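Local coordinates for protein ZmpA Glycopeptidase (Clostridium perfringens, PDB 6XSX) that acts as a metalloprotease of the M60 family, probably a glycopeptidase that cuts glycosylated proteins, and is represented here by its catalytic module, at residues N441-F452 with I513-K524; V478-D486 with F492-A503. All coordinates share one frame; numbering follows the deposited sequence.

Interaction 1 of 2, residues N441-F452 with I513-K524; sequences NKGGVFTENLKF and IVAYDNEINPSK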
loop_
_atom_site.group_PDB
_atom_site.type_symbol
_atom_site.label_atom_id
_atom_site.label_comp_id
_atom_site.label_asym_id
_atom_site.label_seq_id
_atom_site.Cartn_x
_atom_site.Cartn_y
_atom_site.Cartn_z
ATOM N N ASN A 441 12.246 -17.866 -7.177
ATOM C CA ASN A 441 13.101 -18.788 -7.919
ATOM C C ASN A 441 13.741 -18.094 -9.120
ATOM O O ASN A 441 14.826 -18.496 -9.541
ATOM C CB ASN A 441 12.332 -19.978 -8.494
ATOM C CG ASN A 441 12.176 -21.138 -7.533
ATOM O OD1 ASN A 441 13.020 -21.359 -6.676
ATOM N ND2 ASN A 441 11.107 -21.898 -7.675
ATOM N N LYS A 442 13.053 -17.085 -9.679
ATOM C CA LYS A 442 13.400 -16.521 -10.979
ATOM C C LYS A 442 13.694 -17.648 -11.967
ATOM O O LYS A 442 14.757 -17.669 -12.581
ATOM C CB LYS A 442 14.679 -15.680 -10.899
ATOM C CG LYS A 442 14.661 -14.494 -9.948
ATOM C CD LYS A 442 15.956 -13.727 -10.060
ATOM C CE LYS A 442 16.416 -13.146 -8.744
ATOM N NZ LYS A 442 16.178 -11.683 -8.688
ATOM N N GLY A 443 12.764 -18.602 -12.087
ATOM C CA GLY A 443 12.969 -19.770 -12.925
ATOM C C GLY A 443 11.841 -19.912 -13.937
ATOM O O GLY A 443 11.165 -18.935 -14.263
ATOM N N GLY A 444 11.642 -21.144 -14.419
ATOM C CA GLY A 444 10.567 -21.430 -15.351
ATOM C C GLY A 444 9.831 -22.708 -14.962
ATOM O O GLY A 444 9.727 -23.055 -13.780
ATOM N N VAL A 445 9.344 -23.416 -15.981
ATOM C CA VAL A 445 8.565 -24.622 -15.772
ATOM C C VAL A 445 9.530 -25.809 -15.807
ATOM O O VAL A 445 10.687 -25.651 -16.208
ATOM C CB VAL A 445 7.463 -24.725 -16.846
ATOM C CG1 VAL A 445 6.426 -23.618 -16.689
ATOM C CG2 VAL A 445 8.044 -24.725 -18.259
ATOM N N PHE A 446 9.063 -26.992 -15.393
ATOM C CA PHE A 446 9.927 -28.163 -15.417
ATOM C C PHE A 446 10.412 -28.429 -16.844
ATOM O O PHE A 446 9.630 -28.358 -17.794
ATOM C CB PHE A 446 9.195 -29.395 -14.887
ATOM C CG PHE A 446 8.962 -29.429 -13.398
ATOM C CD1 PHE A 446 9.941 -29.007 -12.511
ATOM C CD2 PHE A 446 7.777 -29.944 -12.882
ATOM C CE1 PHE A 446 9.733 -29.061 -11.138
ATOM C CE2 PHE A 446 7.563 -29.989 -11.510
ATOM C CZ PHE A 446 8.540 -29.547 -10.639
ATOM N N THR A 447 11.701 -28.759 -16.984
ATOM C CA THR A 447 12.197 -29.288 -18.248
ATOM C C THR A 447 11.760 -30.744 -18.401
ATOM O O THR A 447 11.354 -31.393 -17.433
ATOM C CB THR A 447 13.720 -29.154 -18.386
ATOM O OG1 THR A 447 14.325 -30.269 -17.725
ATOM C CG2 THR A 447 14.260 -27.832 -17.878
ATOM N N GLU A 448 11.908 -31.249 -19.633
ATOM C CA GLU A 448 11.601 -32.617 -20.014
ATOM C C GLU A 448 12.571 -33.604 -19.362
ATOM O O GLU A 448 12.356 -34.816 -19.441
ATOM C CB GLU A 448 11.693 -32.760 -21.537
ATOM C CG GLU A 448 10.656 -31.957 -22.310
ATOM C CD GLU A 448 9.238 -32.512 -22.265
ATOM O OE1 GLU A 448 8.977 -33.404 -21.425
ATOM O OE2 GLU A 448 8.392 -32.052 -23.067
ATOM N N ASN A 449 13.630 -33.090 -18.721
ATOM C CA ASN A 449 14.682 -33.950 -18.193
ATOM C C ASN A 449 14.588 -34.048 -16.675
ATOM O O ASN A 449 15.475 -34.616 -16.043
ATOM C CB ASN A 449 16.065 -33.445 -18.596
ATOM C CG ASN A 449 16.172 -33.281 -20.094
ATOM O OD1 ASN A 449 16.037 -34.251 -20.832
ATOM N ND2 ASN A 449 16.349 -32.051 -20.546
ATOM N N LEU A 450 13.504 -33.500 -16.112
ATOM C CA LEU A 450 13.341 -33.446 -14.669
ATOM C C LEU A 450 13.704 -34.799 -14.057
ATOM O O LEU A 450 13.207 -35.827 -14.485
ATOM C CB LEU A 450 11.891 -33.084 -14.338
ATOM C CG LEU A 450 11.531 -33.167 -12.854
ATOM C CD1 LEU A 450 12.287 -32.108 -12.066
ATOM C CD2 LEU A 450 10.026 -33.001 -12.650
ATOM N N LYS A 451 14.593 -34.789 -13.067
ATOM C CA LYS A 451 14.809 -35.956 -12.225
ATOM C C LYS A 451 14.839 -35.480 -10.775
ATOM O O LYS A 451 15.587 -34.567 -10.433
ATOM C CB LYS A 451 16.107 -36.684 -12.609
ATOM N N PHE A 452 13.992 -36.074 -9.941
ATOM C CA PHE A 452 14.040 -35.814 -8.513
ATOM C C PHE A 452 13.862 -37.131 -7.763
ATOM O O PHE A 452 13.330 -38.091 -8.310
ATOM C CB PHE A 452 12.999 -34.768 -8.098
ATOM C CG PHE A 452 11.571 -35.251 -8.061
ATOM C CD1 PHE A 452 10.961 -35.575 -6.856
ATOM C CD2 PHE A 452 10.836 -35.385 -9.233
ATOM C CE1 PHE A 452 9.643 -36.013 -6.826
ATOM C CE2 PHE A 452 9.523 -35.832 -9.197
ATOM C CZ PHE A 452 8.929 -36.149 -7.996
ATOM N N ILE A 513 5.487 -39.036 -4.090
ATOM C CA ILE A 513 5.958 -37.660 -4.045
ATOM C C ILE A 513 5.784 -37.022 -5.424
ATOM O O ILE A 513 6.254 -37.554 -6.435
ATOM C CB ILE A 513 7.433 -37.598 -3.598
ATOM C CG1 ILE A 513 7.711 -38.441 -2.349
ATOM C CG2 ILE A 513 7.895 -36.154 -3.441
ATOM C CD1 ILE A 513 7.025 -37.958 -1.084
ATOM N N VAL A 514 5.120 -35.863 -5.445
ATOM C CA VAL A 514 4.900 -35.118 -6.672
ATOM C C VAL A 514 5.477 -33.712 -6.497
ATOM O O VAL A 514 5.068 -32.985 -5.594
ATOM C CB VAL A 514 3.400 -35.101 -7.029
ATOM C CG1 VAL A 514 3.100 -34.261 -8.264
ATOM C CG2 VAL A 514 2.834 -36.512 -7.191
ATOM N N ALA A 515 6.439 -33.350 -7.361
ATOM C CA ALA A 515 7.074 -32.041 -7.337
ATOM C C ALA A 515 6.230 -31.062 -8.151
ATOM O O ALA A 515 5.544 -31.468 -9.079
ATOM C CB ALA A 515 8.488 -32.135 -7.874
ATOM N N TYR A 516 6.269 -29.775 -7.771
ATOM C CA TYR A 516 5.456 -28.761 -8.431
ATOM C C TYR A 516 6.347 -27.622 -8.900
ATOM O O TYR A 516 7.264 -27.236 -8.181
ATOM C CB TYR A 516 4.349 -28.234 -7.518
ATOM C CG TYR A 516 3.107 -29.081 -7.543
ATOM C CD1 TYR A 516 3.040 -30.265 -6.822
ATOM C CD2 TYR A 516 2.010 -28.711 -8.309
ATOM C CE1 TYR A 516 1.900 -31.056 -6.855
ATOM C CE2 TYR A 516 0.862 -29.484 -8.345
ATOM C CZ TYR A 516 0.811 -30.662 -7.616
ATOM O OH TYR A 516 -0.311 -31.437 -7.647
ATOM N N ASP A 517 6.057 -27.104 -10.103
ATOM C CA ASP A 517 6.896 -26.079 -10.706
ATOM C C ASP A 517 6.269 -24.690 -10.564
ATOM O O ASP A 517 5.192 -24.529 -9.987
ATOM C CB ASP A 517 7.275 -26.431 -12.146
ATOM C CG ASP A 517 6.176 -26.208 -13.171
ATOM O OD1 ASP A 517 5.123 -25.598 -12.818
ATOM O OD2 ASP A 517 6.373 -26.669 -14.323
ATOM N N ASN A 518 6.955 -23.700 -11.140
ATOM C CA ASN A 518 6.689 -22.289 -10.915
ATOM C C ASN A 518 5.315 -21.888 -11.453
ATOM O O ASN A 518 4.815 -20.827 -11.096
ATOM C CB ASN A 518 7.792 -21.406 -11.512
ATOM C CG ASN A 518 9.060 -21.390 -10.684
ATOM O OD1 ASN A 518 9.000 -21.173 -9.472
ATOM N ND2 ASN A 518 10.208 -21.582 -11.332
ATOM N N GLU A 519 4.737 -22.714 -12.331
ATOM C CA GLU A 519 3.388 -22.486 -12.827
ATOM C C GLU A 519 2.416 -23.509 -12.228
ATOM O O GLU A 519 1.340 -23.741 -12.777
ATOM C CB GLU A 519 3.390 -22.456 -14.357
ATOM C CG GLU A 519 4.043 -21.200 -14.908
ATOM C CD GLU A 519 4.160 -21.080 -16.417
ATOM O OE1 GLU A 519 3.430 -21.802 -17.140
ATOM O OE2 GLU A 519 5.021 -20.287 -16.864
ATOM N N ILE A 520 2.807 -24.117 -11.096
ATOM C CA ILE A 520 1.969 -25.049 -10.354
ATOM C C ILE A 520 1.582 -26.249 -11.230
ATOM O O ILE A 520 0.451 -26.742 -11.177
ATOM C CB ILE A 520 0.734 -24.347 -9.747
ATOM C CG1 ILE A 520 1.036 -22.887 -9.372
ATOM C CG2 ILE A 520 0.221 -25.156 -8.558
ATOM C CD1 ILE A 520 -0.135 -22.113 -8.759
ATOM N N ASN A 521 2.531 -26.734 -12.035
ATOM C CA ASN A 521 2.309 -27.991 -12.725
ATOM C C ASN A 521 2.943 -29.120 -11.921
ATOM O O ASN A 521 4.084 -28.995 -11.473
ATOM C CB ASN A 521 2.889 -27.987 -14.139
ATOM C CG ASN A 521 2.241 -26.945 -15.015
ATOM O OD1 ASN A 521 2.781 -25.857 -15.192
ATOM N ND2 ASN A 521 1.084 -27.265 -15.563
ATOM N N PRO A 522 2.237 -30.265 -11.759
ATOM C CA PRO A 522 2.810 -31.433 -11.083
ATOM C C PRO A 522 3.792 -32.174 -11.993
ATOM O O PRO A 522 3.639 -32.148 -13.212
ATOM C CB PRO A 522 1.558 -32.278 -10.785
ATOM C CG PRO A 522 0.597 -31.948 -11.926
ATOM C CD PRO A 522 0.852 -30.483 -12.218
ATOM N N SER A 523 4.814 -32.803 -11.394
ATOM C CA SER A 523 5.650 -33.788 -12.070
ATOM C C SER A 523 4.937 -35.136 -12.127
ATOM O O SER A 523 3.858 -35.291 -11.558
ATOM C CB SER A 523 6.942 -33.961 -11.326
ATOM O OG SER A 523 6.693 -34.580 -10.068
ATOM N N LYS A 524 5.575 -36.122 -12.781
ATOM C CA LYS A 524 5.217 -37.521 -12.582
ATOM C C LYS A 524 5.546 -37.916 -11.142
ATOM O O LYS A 524 6.492 -37.383 -10.562
ATOM C CB LYS A 524 6.008 -38.434 -13.524
ATOM C CG LYS A 524 5.820 -38.194 -15.017
ATOM C CD LYS A 524 6.966 -38.779 -15.823
ATOM C CE LYS A 524 6.716 -38.815 -17.318
ATOM N NZ LYS A 524 6.675 -37.453 -17.901
#

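Interaction 2 of 2, residues V478-D486 with F492-A503; sequences VIGYEISRD and FTSTNNFVDHGA. With EDO (1,2-ethanediol), chain E.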
loop_
_atom_site.group_PDB
_atom_site.type_symbol
_atom_site.label_atom_id
_atom_site.label_comp_id
_atom_site.label_asym_id
_atom_site.label_seq_id
_atom_site.Cartn_x
_atom_site.Cartn_y
_atom_site.Cartn_z
ATOM N N VAL A 478 11.297 -25.587 -9.166
ATOM C CA VAL A 478 10.427 -26.293 -8.231
ATOM C C VAL A 478 9.972 -25.341 -7.122
ATOM O O VAL A 478 10.776 -24.574 -6.592
ATOM C CB VAL A 478 11.140 -27.541 -7.664
ATOM C CG1 VAL A 478 12.461 -27.210 -6.963
ATOM C CG2 VAL A 478 10.234 -28.368 -6.755
ATOM N N ILE A 479 8.681 -25.405 -6.761
ATOM C CA ILE A 479 8.147 -24.572 -5.691
ATOM C C ILE A 479 7.785 -25.420 -4.471
ATOM O O ILE A 479 7.525 -24.880 -3.392
ATOM C CB ILE A 479 6.959 -23.711 -6.161
ATOM C CG1 ILE A 479 5.771 -24.572 -6.605
ATOM C CG2 ILE A 479 7.406 -22.720 -7.234
ATOM C CD1 ILE A 479 4.485 -23.797 -6.826
ATOM N N GLY A 480 7.760 -26.748 -4.637
ATOM C CA GLY A 480 7.502 -27.599 -3.488
ATOM C C GLY A 480 7.133 -29.019 -3.894
ATOM O O GLY A 480 7.003 -29.315 -5.087
ATOM N N TYR A 481 6.947 -29.871 -2.878
ATOM C CA TYR A 481 6.674 -31.283 -3.090
ATOM C C TYR A 481 5.439 -31.669 -2.296
ATOM O O TYR A 481 5.304 -31.319 -1.122
ATOM C CB TYR A 481 7.851 -32.159 -2.643
ATOM C CG TYR A 481 9.153 -31.871 -3.352
ATOM C CD1 TYR A 481 9.523 -32.589 -4.478
ATOM C CD2 TYR A 481 10.008 -30.871 -2.909
ATOM C CE1 TYR A 481 10.712 -32.329 -5.144
ATOM C CE2 TYR A 481 11.198 -30.597 -3.564
ATOM C CZ TYR A 481 11.551 -31.330 -4.684
ATOM O OH TYR A 481 12.725 -31.069 -5.334
ATOM N N GLU A 482 4.554 -32.398 -2.967
ATOM C CA GLU A 482 3.378 -32.958 -2.335
ATOM C C GLU A 482 3.685 -34.398 -1.918
ATOM O O GLU A 482 4.204 -35.194 -2.712
ATOM C CB GLU A 482 2.221 -32.886 -3.327
ATOM C CG GLU A 482 1.002 -33.669 -2.879
ATOM C CD GLU A 482 0.039 -33.921 -4.019
ATOM O OE1 GLU A 482 0.326 -34.822 -4.834
ATOM O OE2 GLU A 482 -0.973 -33.184 -4.108
ATOM N N ILE A 483 3.322 -34.725 -0.672
ATOM C CA ILE A 483 3.605 -36.031 -0.099
ATOM C C ILE A 483 2.290 -36.782 0.083
ATOM O O ILE A 483 1.394 -36.298 0.770
ATOM C CB ILE A 483 4.374 -35.900 1.237
ATOM C CG1 ILE A 483 5.666 -35.092 1.078
ATOM C CG2 ILE A 483 4.642 -37.275 1.842
ATOM C CD1 ILE A 483 5.503 -33.612 1.347
ATOM N N SER A 484 2.200 -37.965 -0.535
ATOM C CA SER A 484 1.083 -38.880 -0.352
ATOM C C SER A 484 1.553 -40.131 0.388
ATOM O O SER A 484 2.700 -40.543 0.236
ATOM C CB SER A 484 0.455 -39.240 -1.673
ATOM O OG SER A 484 -0.310 -38.154 -2.160
ATOM N N ARG A 485 0.664 -40.710 1.208
ATOM C CA ARG A 485 0.949 -41.967 1.889
ATOM C C ARG A 485 -0.269 -42.878 1.780
ATOM O O ARG A 485 -1.394 -42.435 2.006
ATOM C CB ARG A 485 1.332 -41.760 3.359
ATOM C CG ARG A 485 1.838 -43.029 4.037
ATOM C CD ARG A 485 1.927 -42.998 5.553
ATOM N NE ARG A 485 0.643 -42.717 6.175
ATOM C CZ ARG A 485 0.387 -41.668 6.955
ATOM N NH1 ARG A 485 1.339 -40.791 7.237
ATOM N NH2 ARG A 485 -0.822 -41.506 7.464
ATOM N N ASP A 486 -0.027 -44.143 1.411
ATOM C CA ASP A 486 -1.069 -45.156 1.284
ATOM C C ASP A 486 -2.298 -44.574 0.576
ATOM O O ASP A 486 -3.431 -44.840 0.975
ATOM C CB ASP A 486 -1.407 -45.804 2.637
ATOM C CG ASP A 486 -0.199 -46.185 3.484
ATOM O OD1 ASP A 486 0.807 -46.653 2.904
ATOM O OD2 ASP A 486 -0.264 -45.996 4.721
ATOM N N PHE A 492 2.232 -30.970 1.888
ATOM C CA PHE A 492 2.957 -30.263 0.849
ATOM C C PHE A 492 3.892 -29.273 1.523
ATOM O O PHE A 492 3.464 -28.495 2.374
ATOM C CB PHE A 492 2.018 -29.475 -0.068
ATOM C CG PHE A 492 2.722 -28.704 -1.159
ATOM C CD1 PHE A 492 3.251 -27.443 -0.917
ATOM C CD2 PHE A 492 2.847 -29.234 -2.436
ATOM C CE1 PHE A 492 3.892 -26.729 -1.922
ATOM C CE2 PHE A 492 3.485 -28.521 -3.443
ATOM C CZ PHE A 492 4.005 -27.269 -3.186
ATOM N N THR A 493 5.162 -29.299 1.111
ATOM C CA THR A 493 6.130 -28.372 1.658
ATOM C C THR A 493 6.862 -27.696 0.510
ATOM O O THR A 493 7.122 -28.324 -0.522
ATOM C CB THR A 493 7.116 -29.076 2.597
ATOM O OG1 THR A 493 7.982 -28.052 3.087
ATOM C CG2 THR A 493 7.924 -30.155 1.909
ATOM N N SER A 494 7.187 -26.417 0.718
ATOM C CA SER A 494 7.998 -25.666 -0.222
ATOM C C SER A 494 9.482 -25.856 0.103
ATOM O O SER A 494 10.337 -25.273 -0.556
ATOM C CB SER A 494 7.596 -24.207 -0.247
ATOM O OG SER A 494 7.983 -23.538 0.946
ATOM N N THR A 495 9.787 -26.703 1.099
ATOM C CA THR A 495 11.167 -26.953 1.503
ATOM C C THR A 495 11.654 -28.281 0.917
ATOM O O THR A 495 10.892 -28.988 0.253
ATOM C CB THR A 495 11.325 -26.938 3.032
ATOM O OG1 THR A 495 10.750 -28.145 3.542
ATOM C CG2 THR A 495 10.695 -25.729 3.695
ATOM N N ASN A 496 12.926 -28.610 1.194
ATOM C CA ASN A 496 13.560 -29.835 0.724
ATOM C C ASN A 496 13.353 -30.985 1.712
ATOM O O ASN A 496 13.992 -32.019 1.576
ATOM C CB ASN A 496 15.055 -29.640 0.420
ATOM C CG ASN A 496 15.885 -29.231 1.624
ATOM O OD1 ASN A 496 15.445 -29.321 2.770
ATOM N ND2 ASN A 496 17.099 -28.767 1.381
ATOM N N ASN A 497 12.464 -30.826 2.700
ATOM C CA ASN A 497 12.300 -31.896 3.674
ATOM C C ASN A 497 10.884 -31.906 4.244
ATOM O O ASN A 497 10.319 -30.856 4.532
ATOM C CB ASN A 497 13.346 -31.806 4.793
ATOM C CG ASN A 497 13.381 -33.053 5.648
ATOM O OD1 ASN A 497 12.674 -33.142 6.649
ATOM N ND2 ASN A 497 14.161 -34.038 5.236
ATOM N N PHE A 498 10.328 -33.107 4.419
ATOM C CA PHE A 498 9.035 -33.268 5.070
ATOM C C PHE A 498 9.111 -34.366 6.127
ATOM O O PHE A 498 9.556 -35.474 5.830
ATOM C CB PHE A 498 7.967 -33.674 4.054
ATOM C CG PHE A 498 6.605 -33.906 4.658
ATOM C CD1 PHE A 498 5.792 -32.835 5.009
ATOM C CD2 PHE A 498 6.134 -35.192 4.885
ATOM C CE1 PHE A 498 4.541 -33.046 5.576
ATOM C CE2 PHE A 498 4.884 -35.406 5.450
ATOM C CZ PHE A 498 4.087 -34.332 5.791
ATOM N N VAL A 499 8.631 -34.069 7.345
ATOM C CA VAL A 499 8.588 -35.070 8.400
ATOM C C VAL A 499 7.157 -35.578 8.569
ATOM O O VAL A 499 6.245 -34.815 8.896
ATOM C CB VAL A 499 9.177 -34.571 9.736
ATOM C CG1 VAL A 499 8.857 -35.543 10.864
ATOM C CG2 VAL A 499 10.679 -34.327 9.660
ATOM N N ASP A 500 6.985 -36.886 8.350
ATOM C CA ASP A 500 5.718 -37.565 8.559
ATOM C C ASP A 500 5.688 -38.143 9.975
ATOM O O ASP A 500 6.311 -39.172 10.243
ATOM C CB ASP A 500 5.475 -38.632 7.486
ATOM C CG ASP A 500 4.157 -39.373 7.637
ATOM O OD1 ASP A 500 3.272 -38.867 8.363
ATOM O OD2 ASP A 500 4.020 -40.444 7.020
ATOM N N HIS A 501 4.945 -37.460 10.858
ATOM C CA HIS A 501 4.830 -37.795 12.268
ATOM C C HIS A 501 3.740 -38.841 12.496
ATOM O O HIS A 501 3.521 -39.245 13.634
ATOM C CB HIS A 501 4.444 -36.550 13.079
ATOM C CG HIS A 501 5.442 -35.442 13.090
ATOM N ND1 HIS A 501 5.349 -34.353 12.240
ATOM C CD2 HIS A 501 6.521 -35.222 13.870
ATOM C CE1 HIS A 501 6.338 -33.520 12.486
ATOM N NE2 HIS A 501 7.070 -34.030 13.484
ATOM N N GLY A 502 3.045 -39.257 11.427
ATOM C CA GLY A 502 1.830 -40.048 11.564
ATOM C C GLY A 502 1.848 -41.355 10.773
ATOM O O GLY A 502 0.841 -41.722 10.167
ATOM N N ALA A 503 2.982 -42.070 10.814
ATOM C CA ALA A 503 3.119 -43.347 10.126
ATOM C C ALA A 503 3.265 -44.489 11.133
ATOM O O ALA A 503 4.118 -44.429 12.020
ATOM C CB ALA A 503 4.281 -43.293 9.162
HETATM C C1 EDO E . 11.205 -27.321 -2.728
HETATM O O1 EDO E . 11.012 -26.002 -3.213
HETATM C C2 EDO E . 12.560 -27.584 -2.183
HETATM O O2 EDO E . 13.515 -26.649 -2.608
#

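Interaction 1 of 2, residues N441-F452 with I513-K524
F446 and D517 form the packed centre of a contact at the C-terminal end of the chain, in a small β-sandwich whose strand order is consistent with a fibronectin type III-like fold. The 441-452 loop runs past the end of strand 511-517 and the turns that follow it before entering the sandwich as strand 452-459. D517 CB lies almost straight above the centroid of the F446 ring, at 3.4 Å in a CH-π contact, while L450 CD2 covers the opposite face, so the phenyl group is held from both sides. L450 CD2 also presses tightly on S523 CB. Where the loop enters strand 452-459, A515 CB stands over the face of the F452 ring, whose edge faces the I513 and K524 carbonyls. S523 OG, which accepts from A515 N and donates to K524 O, lies 3.2 Å from F452 CE2. With CG set between the backbone N and the carbonyl carbon (chi1 77°), the D517 carboxylate swings toward the loop, and its OD2 accepts the F446 backbone N on the anti side at 2.9 Å. OD1 receives the backbone N atoms of E519, closing an Asx turn, and of N521, from opposite faces of its plane. Three N-H donors thus fix the rotation of this buried group and would probably favour its charged form. N518 bridges the beginning of the loop: N441 ND2 reaches N518 OD1 nearly straight (2.9 Å, 170°), and N518 ND2 meets a lone pair of the G444 O at 2.9 Å. N518 ND2 also bonds to N476 O, tying in the loop before strand 478-485.

The solvent side is looser. V445 CG1 merely rests against the exposed carboxylate of E519, 3.4 Å from E519 CD.

Interaction 2 of 2, residues V478-D486 with F492-A503
Strands 478-485 and 488-493 run antiparallel as a β-hairpin, with Y481 and T493 forming a hydrogen-bonded pair: Y481 N reaches T493 O at 2.8 Å and T493 N reaches Y481 O at 3.0 Å. E482 and F492 follow as a non-hydrogen-bonded pair, their CA atoms 4.2 Å apart. Beyond T493, whose OG1 accepts T495 N in an ST turn, the chain leaves this sheet and returns as strand 497-500 of the facing one.

The F492 ring packs against the backbone of the neighbouring strand, with Y481 N over one face toward its rim and F492 CZ 3.5 Å from G480 CA; the lack of a side chain at G480 permits this approach. Between the sheets, I483 CD1 sits over the F498 ring, 3.5 Å from F498 CG. Farther along, R485 is extended as far as CD and then bends at chi3 (59°), bringing its guanidinium nearly coplanar with the D500 carboxylate (6°). R485 NH1 meets the syn lone pair of D500 OD2 at 2.7 Å in a salt bridge, and D500 OD2 is also bonded to Y511 OH. The other carboxylate oxygen, D500 OD1, accepts G502 N in an Asx turn. At the other end an ethanediol, probably from the crystallisation liquor, donates from O1 to S494 O beside the Y481 ring.

Strand 511-517 flanks 478-485 on the side away from 488-493. Y433 stacks on F492, and its OH bonds to E482 OE2, which also forms a salt bridge with K430 NZ. E323 of helix 321-331 binds T493 OG1 and S494 OG, joining the hairpin to the helical part of the module.

The two interactions share one β-sandwich and meet directly, since strands 511-517 and 478-485 are neighbours in the same sheet: Y516 O and V514 O probably accept the backbone N atoms of I479 and E482. Interaction 1 closes an edge of the sandwich with irregular chain, so its polar bonds run through the side chains of asparagine and aspartate, and its outer side, at V445 and E519, reaches solvent. Interaction 2 is more buried where strand pairs with strand and relies there on backbone bonds; its charged pair lies toward the partly exposed far end. Both pack phenylalanine rings against aliphatic groups, and I479 touches N518 where the contacts adjoin.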